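Local structure of 5,10-methylenetetrahydrofolate dehydrogenase (Bombyx mori, 5ZF1) at residues Lys8-Ala11 with Met12-Lys16; Leu143-Val146 with Glu147-Arg151; Glu76-Leu79 with Ser80-Asn84; Ile94-Gln97 with Leu98-Asp102. The protein probably catalyses the NADP+-dependent oxidation of 5,10-methylenetetrahydrofolate to 5,10-methenyltetrahydrofolate in folate one-carbon metabolism. One frame throughout, in Å; residues are numbered along the deposited sequence.

Interaction 1: residues Lys8-Ala11 with Met12-Lys16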
ATOM      1  N   LYS B   8       4.587 -17.485  21.290  1.00 30.96           N
ATOM      2  CA  LYS B   8       4.573 -17.165  22.714  1.00 32.26           C
ATOM      3  C   LYS B   8       5.986 -17.096  23.264  1.00 31.75           C
ATOM      4  O   LYS B   8       6.342 -16.152  23.978  1.00 33.93           O
ATOM      5  CB  LYS B   8       3.751 -18.195  23.485  1.00 41.27           C
ATOM      6  CG  LYS B   8       3.582 -17.854  24.955  1.00 46.52           C
ATOM      7  CD  LYS B   8       2.936 -18.998  25.709  1.00 49.57           C
ATOM      8  CE  LYS B   8       1.799 -18.497  26.575  1.00 62.12           C
ATOM      9  NZ  LYS B   8       0.682 -17.976  25.743  1.00 65.32           N
ATOM     10  N   ALA B   9       6.810 -18.093  22.940  1.00 39.09           N
ATOM     11  CA  ALA B   9       8.185 -18.096  23.420  1.00 32.50           C
ATOM     12  C   ALA B   9       8.997 -16.983  22.772  1.00 34.38           C
ATOM     13  O   ALA B   9       9.843 -16.362  23.425  1.00 30.86           O
ATOM     14  CB  ALA B   9       8.826 -19.459  23.156  1.00 37.50           C
ATOM     15  N   LEU B  10       8.759 -16.715  21.484  1.00 35.42           N
ATOM     16  CA  LEU B  10       9.471 -15.622  20.829  1.00 30.80           C
ATOM     17  C   LEU B  10       9.105 -14.279  21.449  1.00 26.38           C
ATOM     18  O   LEU B  10       9.971 -13.411  21.628  1.00 30.76           O
ATOM     19  CB  LEU B  10       9.166 -15.614  19.332  1.00 28.24           C
ATOM     20  CG  LEU B  10       9.890 -14.538  18.518  1.00 36.41           C
ATOM     21  CD1 LEU B  10      11.389 -14.640  18.730  1.00 37.83           C
ATOM     22  CD2 LEU B  10       9.548 -14.638  17.031  1.00 30.02           C
ATOM     23  N   ALA B  11       7.821 -14.085  21.756  1.00 29.96           N
ATOM     24  CA  ALA B  11       7.385 -12.834  22.367  1.00 31.50           C
ATOM     25  C   ALA B  11       8.080 -12.614  23.702  1.00 25.37           C
ATOM     26  O   ALA B  11       8.482 -11.492  24.022  1.00 26.93           O
ATOM     27  CB  ALA B  11       5.870 -12.835  22.553  1.00 25.79           C
ATOM     28  N   MET B  12       8.226 -13.677  24.493  1.00 31.11           N
ATOM     29  CA  MET B  12       8.999 -13.576  25.729  1.00 36.21           C
ATOM     30  C   MET B  12      10.426 -13.102  25.455  1.00 32.52           C
ATOM     31  O   MET B  12      10.918 -12.182  26.120  1.00 33.18           O
ATOM     32  CB  MET B  12       9.005 -14.915  26.467  1.00 37.62           C
ATOM     33  CG  MET B  12       9.618 -14.838  27.867  1.00 43.63           C
ATOM     34  SD  MET B  12       8.875 -13.544  28.895  1.00 58.99           S
ATOM     35  CE  MET B  12       7.131 -13.932  28.722  1.00 44.73           C
ATOM     36  N   GLU B  13      11.103 -13.706  24.470  1.00 33.67           N
ATOM     37  CA  GLU B  13      12.450 -13.260  24.108  1.00 32.82           C
ATOM     38  C   GLU B  13      12.457 -11.781  23.757  1.00 31.21           C
ATOM     39  O   GLU B  13      13.295 -11.016  24.239  1.00 27.65           O
ATOM     40  CB  GLU B  13      12.986 -14.064  22.920  1.00 43.99           C
ATOM     41  CG  GLU B  13      13.244 -15.535  23.170  1.00 44.67           C
ATOM     42  CD  GLU B  13      13.799 -16.231  21.933  1.00 60.13           C
ATOM     43  OE1 GLU B  13      14.689 -15.653  21.268  1.00 61.02           O
ATOM     44  OE2 GLU B  13      13.340 -17.351  21.621  1.00 66.84           O
ATOM     45  N   ILE B  14      11.512 -11.366  22.912  1.00 26.96           N
ATOM     46  CA  ILE B  14      11.414  -9.973  22.487  1.00 26.32           C
ATOM     47  C   ILE B  14      11.138  -9.052  23.676  1.00 24.72           C
ATOM     48  O   ILE B  14      11.747  -7.981  23.800  1.00 30.11           O
ATOM     49  CB  ILE B  14      10.328  -9.863  21.393  1.00 23.64           C
ATOM     50  CG1 ILE B  14      10.871 -10.387  20.061  1.00 35.14           C
ATOM     51  CG2 ILE B  14       9.831  -8.454  21.242  1.00 27.04           C
ATOM     52  CD1 ILE B  14       9.802 -10.611  19.026  1.00 36.62           C
ATOM     53  N   LYS B  15      10.216  -9.446  24.561  1.00 27.58           N
ATOM     54  CA  LYS B  15       9.885  -8.606  25.709  1.00 23.75           C
ATOM     55  C   LYS B  15      11.071  -8.465  26.656  1.00 29.75           C
ATOM     56  O   LYS B  15      11.264  -7.402  27.252  1.00 28.41           O
ATOM     57  CB  LYS B  15       8.669  -9.167  26.438  1.00 27.25           C
ATOM     58  CG  LYS B  15       7.344  -8.812  25.759  1.00 26.61           C
ATOM     59  CD  LYS B  15       6.142  -9.378  26.496  1.00 24.95           C
ATOM     60  CE  LYS B  15       6.065 -10.895  26.355  1.00 27.59           C
ATOM     61  NZ  LYS B  15       4.743 -11.401  26.817  1.00 33.53           N
ATOM     62  N   LYS B  16      11.895  -9.508  26.776  1.00 28.04           N
ATOM     63  CA  LYS B  16      13.099  -9.400  27.598  1.00 29.54           C
ATOM     64  C   LYS B  16      14.095  -8.423  26.993  1.00 36.00           C
ATOM     65  O   LYS B  16      14.700  -7.622  27.716  1.00 34.58           O
ATOM     66  CB  LYS B  16      13.741 -10.772  27.780  1.00 32.86           C
ATOM     67  CG  LYS B  16      12.904 -11.742  28.599  1.00 40.23           C
ATOM     68  CD  LYS B  16      13.677 -13.026  28.868  1.00 48.28           C
ATOM     69  CE  LYS B  16      12.810 -14.071  29.553  1.00 54.92           C
ATOM     70  NZ  LYS B  16      13.585 -15.314  29.844  1.00 62.66           N
TER
HETATM   71  O   HOH W   1       4.878 -14.411  25.872  1.00 39.72           O
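L10 and I14, one helical turn apart on helix 7-26, cross obliquely: the leucine holds CG anti to its backbone N (chi1 -178°), while the isoleucine sends CG1 to the other side, beside its own N (chi1 -77°). That pairing of torsions brings I14 CD1 to 4.0 Å from L10 CG. I14 CD1 also rests 3.8 Å from L10 O. This carbonyl accepts the N-H of I14, with I14 N 2.9 Å from L10 O. Both side chains face helix 140-151 and helix 277-298; M280 of the latter touches both.

K15 lies along a different side of the helix. Its chain runs back over the A11 carbonyl and bends at chi3, which places K15 CE 3.4 Å from A11 O. A11 O also accepts K15 N at 2.7 Å with an N-H...O angle of 160°. Beyond the bend NZ gives a hydrogen bond to a water, 3.2 Å from K15 NZ to the water oxygen, and the water in turn donates to K8 O. Since M12 N already bonds to K8 O at 3.2 Å, that carbonyl has two donors. A leucine in place of K15 would remove the ammonium group and would probably leave the bridging water without one of its two mates, free to shift away from K8 O. F59 of helix 44-60 touches both M12 and K15 on this side.

Chemically, then, the turn is two-sided: hydrocarbon contact joins it to helices 140-151 and 277-298, whereas near K8 O a lysine and a water supplement the main-chain bonding.

Interaction 2: residues Leu143-Val146 with Glu147-Arg151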
ATOM      1  N   LEU B 143       3.708  -6.655  11.794  1.00 22.67           N
ATOM      2  CA  LEU B 143       5.088  -6.629  12.249  1.00 23.05           C
ATOM      3  C   LEU B 143       5.448  -7.919  12.970  1.00 19.83           C
ATOM      4  O   LEU B 143       6.587  -8.400  12.870  1.00 27.11           O
ATOM      5  CB  LEU B 143       5.298  -5.404  13.148  1.00 29.86           C
ATOM      6  CG  LEU B 143       6.707  -4.944  13.501  1.00 31.46           C
ATOM      7  CD1 LEU B 143       7.551  -4.706  12.249  1.00 30.26           C
ATOM      8  CD2 LEU B 143       6.588  -3.657  14.328  1.00 25.88           C
ATOM      9  N   ALA B 144       4.490  -8.497  13.700  1.00 20.84           N
ATOM     10  CA  ALA B 144       4.732  -9.756  14.399  1.00 22.14           C
ATOM     11  C   ALA B 144       5.042 -10.884  13.420  1.00 23.23           C
ATOM     12  O   ALA B 144       5.982 -11.664  13.627  1.00 22.84           O
ATOM     13  CB  ALA B 144       3.524 -10.114  15.269  1.00 23.67           C
ATOM     14  N   VAL B 145       4.245 -11.006  12.355  1.00 19.33           N
ATOM     15  CA  VAL B 145       4.520 -12.012  11.329  1.00 22.02           C
ATOM     16  C   VAL B 145       5.914 -11.830  10.753  1.00 25.01           C
ATOM     17  O   VAL B 145       6.690 -12.789  10.645  1.00 25.06           O
ATOM     18  CB  VAL B 145       3.451 -11.949  10.224  1.00 23.19           C
ATOM     19  CG1 VAL B 145       3.881 -12.808   9.031  1.00 26.94           C
ATOM     20  CG2 VAL B 145       2.163 -12.418  10.786  1.00 18.49           C
ATOM     21  N   VAL B 146       6.251 -10.598  10.362  1.00 23.79           N
ATOM     22  CA  VAL B 146       7.561 -10.327   9.789  1.00 26.14           C
ATOM     23  C   VAL B 146       8.659 -10.685  10.785  1.00 29.62           C
ATOM     24  O   VAL B 146       9.697 -11.246  10.415  1.00 26.13           O
ATOM     25  CB  VAL B 146       7.645  -8.854   9.343  1.00 28.65           C
ATOM     26  CG1 VAL B 146       9.097  -8.401   9.208  1.00 38.37           C
ATOM     27  CG2 VAL B 146       6.906  -8.665   8.043  1.00 35.31           C
ATOM     28  N   GLU B 147       8.433 -10.396  12.066  1.00 31.93           N
ATOM     29  CA  GLU B 147       9.434 -10.706  13.087  1.00 28.85           C
ATOM     30  C   GLU B 147       9.584 -12.212  13.293  1.00 28.44           C
ATOM     31  O   GLU B 147      10.692 -12.701  13.551  1.00 29.16           O
ATOM     32  CB  GLU B 147       9.064 -10.005  14.397  1.00 34.28           C
ATOM     33  CG  GLU B 147      10.203  -9.899  15.418  1.00 37.56           C
ATOM     34  CD  GLU B 147      11.404  -9.085  14.934  1.00 45.54           C
ATOM     35  OE1 GLU B 147      11.239  -8.150  14.116  1.00 41.41           O
ATOM     36  OE2 GLU B 147      12.526  -9.379  15.390  1.00 50.67           O
ATOM     37  N   MET B 148       8.488 -12.972  13.191  1.00 25.17           N
ATOM     38  CA  MET B 148       8.597 -14.421  13.297  1.00 23.87           C
ATOM     39  C   MET B 148       9.457 -14.978  12.168  1.00 27.10           C
ATOM     40  O   MET B 148      10.291 -15.868  12.389  1.00 27.92           O
ATOM     41  CB  MET B 148       7.201 -15.052  13.304  1.00 24.75           C
ATOM     42  CG  MET B 148       6.347 -14.627  14.500  1.00 27.29           C
ATOM     43  SD  MET B 148       4.679 -15.316  14.582  1.00 37.41           S
ATOM     44  CE  MET B 148       4.904 -16.970  13.928  1.00 32.13           C
ATOM     45  N   LEU B 149       9.299 -14.437  10.956  1.00 24.21           N
ATOM     46  CA  LEU B 149      10.105 -14.898   9.831  1.00 22.23           C
ATOM     47  C   LEU B 149      11.575 -14.569  10.031  1.00 25.55           C
ATOM     48  O   LEU B 149      12.446 -15.408   9.773  1.00 28.20           O
ATOM     49  CB  LEU B 149       9.609 -14.277   8.532  1.00 25.27           C
ATOM     50  CG  LEU B 149       8.221 -14.744   8.084  1.00 20.98           C
ATOM     51  CD1 LEU B 149       7.654 -13.795   7.049  1.00 20.67           C
ATOM     52  CD2 LEU B 149       8.290 -16.172   7.575  1.00 21.19           C
ATOM     53  N   LYS B 150      11.870 -13.343  10.472  1.00 25.85           N
ATOM     54  CA  LYS B 150      13.263 -12.943  10.658  1.00 29.19           C
ATOM     55  C   LYS B 150      13.907 -13.704  11.803  1.00 27.26           C
ATOM     56  O   LYS B 150      15.057 -14.130  11.698  1.00 26.68           O
ATOM     57  CB  LYS B 150      13.352 -11.436  10.907  1.00 30.29           C
ATOM     58  CG  LYS B 150      12.825 -10.607   9.749  1.00 39.68           C
ATOM     59  CD  LYS B 150      12.964  -9.114   9.995  1.00 38.87           C
ATOM     60  CE  LYS B 150      14.291  -8.587   9.474  1.00 46.14           C
ATOM     61  NZ  LYS B 150      15.475  -9.142  10.198  1.00 59.58           N
ATOM     62  N   ARG B 151      13.189 -13.884  12.909  1.00 28.81           N
ATOM     63  CA  ARG B 151      13.822 -14.506  14.068  1.00 30.83           C
ATOM     64  C   ARG B 151      14.040 -15.998  13.872  1.00 34.59           C
ATOM     65  O   ARG B 151      14.954 -16.569  14.472  1.00 34.73           O
ATOM     66  CB  ARG B 151      12.989 -14.250  15.322  1.00 29.55           C
ATOM     67  CG  ARG B 151      12.951 -12.797  15.705  1.00 34.90           C
ATOM     68  CD  ARG B 151      14.077 -12.437  16.637  1.00 40.97           C
ATOM     69  NE  ARG B 151      13.997 -11.035  17.032  1.00 59.64           N
ATOM     70  CZ  ARG B 151      14.414 -10.566  18.203  1.00 50.50           C
ATOM     71  NH1 ARG B 151      14.930 -11.393  19.100  1.00 47.66           N
ATOM     72  NH2 ARG B 151      14.305  -9.273  18.482  1.00 48.29           N
TER
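V146 and K150 lie side by side and point the same way along helix 140-151, with V146 CG1 4.0 Å from K150 CD. The aliphatic part of the lysine serves here, K150 CG resting 3.3 Å from V146 O while K150 N donates to that oxygen. On another side of the turn V145 CG1 meets L149 CD1 more loosely, at 4.4 Å. M148 turns CG beside its backbone N (chi1 -63°), which sets M148 CG over the preceding turn, 3.1 Å from A144 O.

One step outward, a salt bridge fastens the last turn: R151 NE reaches E147 OE2 at 2.8 Å, with a nearly straight N-H...O angle of 166°. The oxygen lies at the edge of the guanidinium, close to its plane, and uses its anti lone pair, the one facing away from OE1. E147 gets there by bending at chi2. The guanidinium is held at a second corner too, since R151 NH2 makes a salt bridge with E17 of helix 7-26. Two carboxylates thus limit its rotation.

Around this turn V145 and V146 pack against helix 171-178, the latter touching M177 and L178. L143 and A144 meet helix 277-298 at M284 and M280. The earlier residues 143-146 thus meet helices 171-178 and 277-298, while E147, M148 and R151 of the last turn face helix 7-26.

Interaction 3: residues Glu76-Leu79 with Ser80-Asn84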
ATOM      1  N   GLU B  76     -18.330  12.276  18.666  1.00 43.73           N
ATOM      2  CA  GLU B  76     -17.747  13.561  19.038  1.00 46.05           C
ATOM      3  C   GLU B  76     -17.047  13.491  20.391  1.00 44.43           C
ATOM      4  O   GLU B  76     -16.031  14.164  20.599  1.00 42.28           O
ATOM      5  CB  GLU B  76     -18.827  14.648  19.051  1.00 50.33           C
ATOM      6  CG  GLU B  76     -19.484  14.928  17.696  1.00 56.64           C
ATOM      7  CD  GLU B  76     -20.423  13.818  17.230  1.00 60.97           C
ATOM      8  OE1 GLU B  76     -20.666  12.862  18.001  1.00 57.48           O
ATOM      9  OE2 GLU B  76     -20.919  13.902  16.086  1.00 64.96           O
ATOM     10  N   GLN B  77     -17.570  12.688  21.320  1.00 41.42           N
ATOM     11  CA  GLN B  77     -16.916  12.554  22.618  1.00 39.48           C
ATOM     12  C   GLN B  77     -15.632  11.739  22.509  1.00 44.07           C
ATOM     13  O   GLN B  77     -14.636  12.057  23.168  1.00 43.98           O
ATOM     14  CB  GLN B  77     -17.861  11.907  23.626  1.00 47.20           C
ATOM     15  CG  GLN B  77     -19.023  12.766  24.069  1.00 43.07           C
ATOM     16  CD  GLN B  77     -20.059  11.961  24.822  1.00 47.24           C
ATOM     17  OE1 GLN B  77     -20.316  10.801  24.497  1.00 48.45           O
ATOM     18  NE2 GLN B  77     -20.650  12.566  25.843  1.00 61.20           N
ATOM     19  N   LEU B  78     -15.641  10.675  21.705  1.00 41.63           N
ATOM     20  CA  LEU B  78     -14.435   9.871  21.547  1.00 40.15           C
ATOM     21  C   LEU B  78     -13.327  10.675  20.884  1.00 40.62           C
ATOM     22  O   LEU B  78     -12.178  10.674  21.343  1.00 33.59           O
ATOM     23  CB  LEU B  78     -14.745   8.610  20.744  1.00 39.48           C
ATOM     24  CG  LEU B  78     -13.572   7.649  20.543  1.00 34.46           C
ATOM     25  CD1 LEU B  78     -12.860   7.358  21.864  1.00 36.18           C
ATOM     26  CD2 LEU B  78     -14.039   6.362  19.886  1.00 34.94           C
ATOM     27  N   LEU B  79     -13.657  11.387  19.803  1.00 42.72           N
ATOM     28  CA  LEU B  79     -12.648  12.198  19.131  1.00 43.36           C
ATOM     29  C   LEU B  79     -12.146  13.318  20.030  1.00 41.41           C
ATOM     30  O   LEU B  79     -10.981  13.713  19.934  1.00 37.63           O
ATOM     31  CB  LEU B  79     -13.208  12.770  17.826  1.00 44.07           C
ATOM     32  CG  LEU B  79     -13.683  11.766  16.774  1.00 40.54           C
ATOM     33  CD1 LEU B  79     -14.174  12.498  15.533  1.00 54.75           C
ATOM     34  CD2 LEU B  79     -12.602  10.769  16.414  1.00 40.62           C
ATOM     35  N   SER B  80     -13.005  13.840  20.912  1.00 41.05           N
ATOM     36  CA  SER B  80     -12.565  14.880  21.837  1.00 36.57           C
ATOM     37  C   SER B  80     -11.532  14.349  22.822  1.00 35.38           C
ATOM     38  O   SER B  80     -10.562  15.041  23.148  1.00 40.42           O
ATOM     39  CB  SER B  80     -13.760  15.467  22.586  1.00 41.88           C
ATOM     40  OG  SER B  80     -13.320  16.367  23.587  1.00 49.56           O
ATOM     41  N   GLU B  81     -11.727  13.127  23.314  1.00 38.17           N
ATOM     42  CA  GLU B  81     -10.762  12.556  24.245  0.53 38.61           C
ATOM     43  C   GLU B  81      -9.453  12.216  23.546  1.00 36.87           C
ATOM     44  O   GLU B  81      -8.373  12.360  24.131  1.00 35.49           O
ATOM     45  CB  GLU B  81     -11.349  11.318  24.921  0.53 40.36           C
ATOM     46  CG  GLU B  81     -10.359  10.550  25.800  0.53 43.17           C
ATOM     47  CD  GLU B  81     -10.122  11.207  27.156  0.53 46.91           C
ATOM     48  OE1 GLU B  81      -9.816  12.417  27.201  0.53 49.06           O
ATOM     49  OE2 GLU B  81     -10.245  10.506  28.182  0.53 51.47           O
ATOM     50  N   ILE B  82      -9.524  11.763  22.292  1.00 37.25           N
ATOM     51  CA  ILE B  82      -8.300  11.476  21.549  1.00 37.42           C
ATOM     52  C   ILE B  82      -7.504  12.753  21.327  1.00 34.84           C
ATOM     53  O   ILE B  82      -6.282  12.781  21.522  1.00 34.14           O
ATOM     54  CB  ILE B  82      -8.638  10.765  20.225  1.00 37.61           C
ATOM     55  CG1 ILE B  82      -9.000   9.307  20.508  1.00 28.80           C
ATOM     56  CG2 ILE B  82      -7.480  10.864  19.239  1.00 33.48           C
ATOM     57  CD1 ILE B  82      -9.911   8.687  19.462  1.00 40.93           C
ATOM     58  N   GLN B  83      -8.183  13.839  20.940  1.00 36.76           N
ATOM     59  CA  GLN B  83      -7.468  15.086  20.688  1.00 39.09           C
ATOM     60  C   GLN B  83      -6.824  15.627  21.956  1.00 37.30           C
ATOM     61  O   GLN B  83      -5.745  16.224  21.893  1.00 34.91           O
ATOM     62  CB  GLN B  83      -8.403  16.129  20.065  1.00 40.85           C
ATOM     63  CG  GLN B  83      -7.690  17.396  19.566  1.00 51.58           C
ATOM     64  CD  GLN B  83      -6.646  17.127  18.471  1.00 51.91           C
ATOM     65  OE1 GLN B  83      -6.636  16.070  17.841  1.00 51.57           O
ATOM     66  NE2 GLN B  83      -5.770  18.099  18.242  1.00 55.59           N
ATOM     67  N   ASN B  84      -7.456  15.416  23.115  1.00 38.88           N
ATOM     68  CA  ASN B  84      -6.821  15.776  24.382  1.00 40.54           C
ATOM     69  C   ASN B  84      -5.556  14.960  24.622  1.00 36.96           C
ATOM     70  O   ASN B  84      -4.530  15.498  25.059  1.00 36.74           O
ATOM     71  CB  ASN B  84      -7.802  15.579  25.536  1.00 42.61           C
ATOM     72  CG  ASN B  84      -8.832  16.690  25.619  1.00 57.14           C
ATOM     73  OD1 ASN B  84      -9.116  17.367  24.629  1.00 61.09           O
ATOM     74  ND2 ASN B  84      -9.400  16.882  26.806  1.00 65.89           N
TER
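E76 O accepts the N-H of S80, with S80 N 3.1 Å from E76 O, but the bond is bent: the N-H...O angle is 142°, and the donor stands 37° above the carbonyl plane. S80 CB presses on the same oxygen, 3.3 Å from E76 O, which adds a contact to an imperfect bond.

Q77 comes next. Its carbonyl takes E81 N in the regular helical way, while its side chain turns back, OE1 accepting from the backbone N-H of T74. That amide bond links Q77 to the residue just before helix 75-87.

L78 carries the apolar contact. With CG anti to the backbone N (chi1 -178°), it presents both L78 CG and L78 CD1 at 4.0 Å from I82 CD1. The isoleucine reaches back toward the preceding turn because CG1 sits beside its own N, and this lays I82 CD1 3.6 Å from L78 O, the oxygen that I82 N also bonds. Behind the pair stand V109 of helix 106-112 and I38 of strand 34-40, each touched by both residues.

L79 closes the segment: Q83 N donates to L79 O at 3.0 Å, and Q83 CB lies 3.5 Å from L79 O. The leucine side chain meets A112, whereas the Q83 amide bonds N86.

The chemistry is that of an amphipathic helix. Branched hydrocarbons on one side have no polar atoms to satisfy and can be buried against sheet and helix, while the glutamines spend their amides on partners near in sequence and E81 makes a salt bridge with R69.

Interaction 4: residues Ile94-Gln97 with Leu98-Asp102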
ATOM      1  N   ILE B  94      -1.104   6.213  21.867  1.00 22.73           N
ATOM      2  CA  ILE B  94      -2.549   6.135  22.017  1.00 25.36           C
ATOM      3  C   ILE B  94      -3.044   4.945  21.215  1.00 30.06           C
ATOM      4  O   ILE B  94      -2.711   4.809  20.032  1.00 25.54           O
ATOM      5  CB  ILE B  94      -3.256   7.414  21.537  1.00 24.19           C
ATOM      6  CG1 ILE B  94      -2.807   8.631  22.348  1.00 29.60           C
ATOM      7  CG2 ILE B  94      -4.776   7.220  21.602  1.00 23.16           C
ATOM      8  CD1 ILE B  94      -2.934   9.966  21.598  1.00 29.95           C
ATOM      9  N   LEU B  95      -3.833   4.090  21.858  1.00 21.31           N
ATOM     10  CA  LEU B  95      -4.500   2.970  21.209  1.00 24.67           C
ATOM     11  C   LEU B  95      -5.994   3.061  21.468  1.00 31.44           C
ATOM     12  O   LEU B  95      -6.417   3.427  22.566  1.00 30.12           O
ATOM     13  CB  LEU B  95      -4.009   1.620  21.740  1.00 30.87           C
ATOM     14  CG  LEU B  95      -2.667   0.997  21.384  1.00 36.71           C
ATOM     15  CD1 LEU B  95      -2.594  -0.394  22.016  1.00 37.73           C
ATOM     16  CD2 LEU B  95      -2.466   0.915  19.872  1.00 31.67           C
ATOM     17  N   VAL B  96      -6.788   2.714  20.465  1.00 29.38           N
ATOM     18  CA  VAL B  96      -8.222   2.500  20.645  1.00 29.13           C
ATOM     19  C   VAL B  96      -8.494   1.022  20.410  1.00 30.44           C
ATOM     20  O   VAL B  96      -8.184   0.488  19.337  1.00 32.02           O
ATOM     21  CB  VAL B  96      -9.052   3.392  19.708  1.00 28.23           C
ATOM     22  CG1 VAL B  96     -10.544   3.150  19.922  1.00 30.82           C
ATOM     23  CG2 VAL B  96      -8.722   4.850  19.965  1.00 28.15           C
ATOM     24  N   GLN B  97      -9.042   0.348  21.419  1.00 34.15           N
ATOM     25  CA  GLN B  97      -9.367  -1.068  21.277  1.00 40.47           C
ATOM     26  C   GLN B  97     -10.428  -1.248  20.195  1.00 53.89           C
ATOM     27  O   GLN B  97     -11.456  -0.559  20.196  1.00 43.05           O
ATOM     28  CB  GLN B  97      -9.856  -1.640  22.608  1.00 44.28           C
ATOM     29  CG  GLN B  97     -10.200  -3.124  22.580  1.00 53.79           C
ATOM     30  CD  GLN B  97      -8.997  -3.992  22.280  1.00 51.12           C
ATOM     31  OE1 GLN B  97      -7.944  -3.842  22.896  1.00 49.91           O
ATOM     32  NE2 GLN B  97      -9.150  -4.917  21.340  1.00 54.15           N
ATOM     33  N   LEU B  98     -10.195  -2.210  19.296  1.00 53.27           N
ATOM     34  CA  LEU B  98     -10.872  -2.221  18.004  1.00 60.59           C
ATOM     35  C   LEU B  98     -12.114  -3.105  17.904  1.00 68.52           C
ATOM     36  O   LEU B  98     -12.298  -3.798  16.895  1.00 75.49           O
ATOM     37  CB  LEU B  98      -9.883  -2.625  16.909  1.00 66.06           C
ATOM     38  CG  LEU B  98     -10.251  -2.003  15.568  1.00 56.58           C
ATOM     39  CD1 LEU B  98     -10.514  -0.523  15.786  1.00 58.69           C
ATOM     40  CD2 LEU B  98      -9.164  -2.231  14.538  1.00 58.57           C
ATOM     41  N   PRO B  99     -12.964  -3.148  18.917  1.00 72.65           N
ATOM     42  CA  PRO B  99     -14.398  -3.274  18.636  1.00 64.52           C
ATOM     43  C   PRO B  99     -15.144  -2.045  19.129  1.00 55.38           C
ATOM     44  O   PRO B  99     -15.546  -1.968  20.295  1.00 60.78           O
ATOM     45  CB  PRO B  99     -14.804  -4.549  19.390  1.00 68.15           C
ATOM     46  CG  PRO B  99     -13.572  -4.967  20.181  1.00 71.03           C
ATOM     47  CD  PRO B  99     -12.645  -3.798  20.193  1.00 68.56           C
ATOM     48  N   VAL B 100     -15.312  -1.069  18.244  1.00 62.84           N
ATOM     49  CA  VAL B 100     -15.975   0.194  18.564  1.00 60.77           C
ATOM     50  C   VAL B 100     -17.390   0.141  17.993  1.00 59.34           C
ATOM     51  O   VAL B 100     -17.592  -0.436  16.913  1.00 63.05           O
ATOM     52  CB  VAL B 100     -15.154   1.380  18.025  1.00 58.45           C
ATOM     53  CG1 VAL B 100     -16.013   2.591  17.761  1.00 58.72           C
ATOM     54  CG2 VAL B 100     -14.036   1.731  18.997  1.00 54.88           C
ATOM     55  N   PRO B 101     -18.404   0.700  18.690  1.00 53.57           N
ATOM     56  CA  PRO B 101     -19.799   0.570  18.228  1.00 59.83           C
ATOM     57  C   PRO B 101     -20.041   0.997  16.787  1.00 59.12           C
ATOM     58  O   PRO B 101     -19.258   1.755  16.206  1.00 57.36           O
ATOM     59  CB  PRO B 101     -20.570   1.476  19.195  1.00 58.03           C
ATOM     60  CG  PRO B 101     -19.747   1.495  20.431  1.00 57.79           C
ATOM     61  CD  PRO B 101     -18.315   1.375  19.997  1.00 52.28           C
ATOM     62  N   ASP B 102     -21.146   0.514  16.209  1.00 60.45           N
ATOM     63  CA  ASP B 102     -21.511   0.886  14.848  1.00 54.98           C
ATOM     64  C   ASP B 102     -21.858   2.362  14.726  1.00 56.76           C
ATOM     65  O   ASP B 102     -21.858   2.897  13.613  1.00 59.35           O
ATOM     66  CB  ASP B 102     -22.691   0.037  14.370  1.00 65.94           C
ATOM     67  CG  ASP B 102     -22.428  -1.451  14.490  1.00 75.80           C
ATOM     68  OD1 ASP B 102     -21.302  -1.886  14.162  1.00 74.34           O
ATOM     69  OD2 ASP B 102     -23.351  -2.186  14.908  1.00 74.20           O
TER
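V96 and V100 meet through methyl groups across the bend that ends strand 93-96, V96 CG1 lying 3.9 Å from V100 CG2. The two valines use different branches: CG1 of V96 is the one anti to its backbone N, whereas CG2 of V100 is beside its N. V100 CG2 also rests on the main chain, 3.7 Å from Q97 O.

Q97 sets its CG anti to the backbone N (chi1 -179°), which puts Q97 CG 3.5 Å from P99 CD. The chain then folds at chi2 (64°), so that the amide lies over the L98 backbone N toward P99, with Q97 NE2 3.8 Å from P99 CD. P99 N has no hydrogen to offer Q97 O, 3.3 Å from P99 N, and none of these contacts is a hydrogen bond. Q97 OE1 is instead bonded by K53 NZ of helix 44-60. A leucine in place of Q97 would remove that acceptor and is likely to leave K53 NZ without this partner, free to turn.

A buried glutamine at the end of a strand, followed by L98-P99-V100-P101 and bonded to a lysine, is consistent with the folate active site of the methylenetetrahydrofolate dehydrogenase/cyclohydrolase family.

In the fold
Interactions 1 and 2 form one helix-to-helix interface: I14 CD1 is 3.7 Å from E147 CG, and L10 CD1 is 3.8 Å from R151 CB, joining the catalytic and NAD(P)-binding parts of the chain. Interactions 3 and 4 are neighbours in the catalytic part, linked through I82 and V96 in consecutive helix and strand, and their centres lie about 34 and 25 Å from that of interaction 2. Interaction 2 is the most buried, yet includes a salt bridge; 1, 3 and 4 are partly buried. Three contacts keep helical backbone bonds, with water in interaction 1 and local amide bonds in interaction 3, whereas the strand end and proline-containing loop 94-102 relies on packing between its segments.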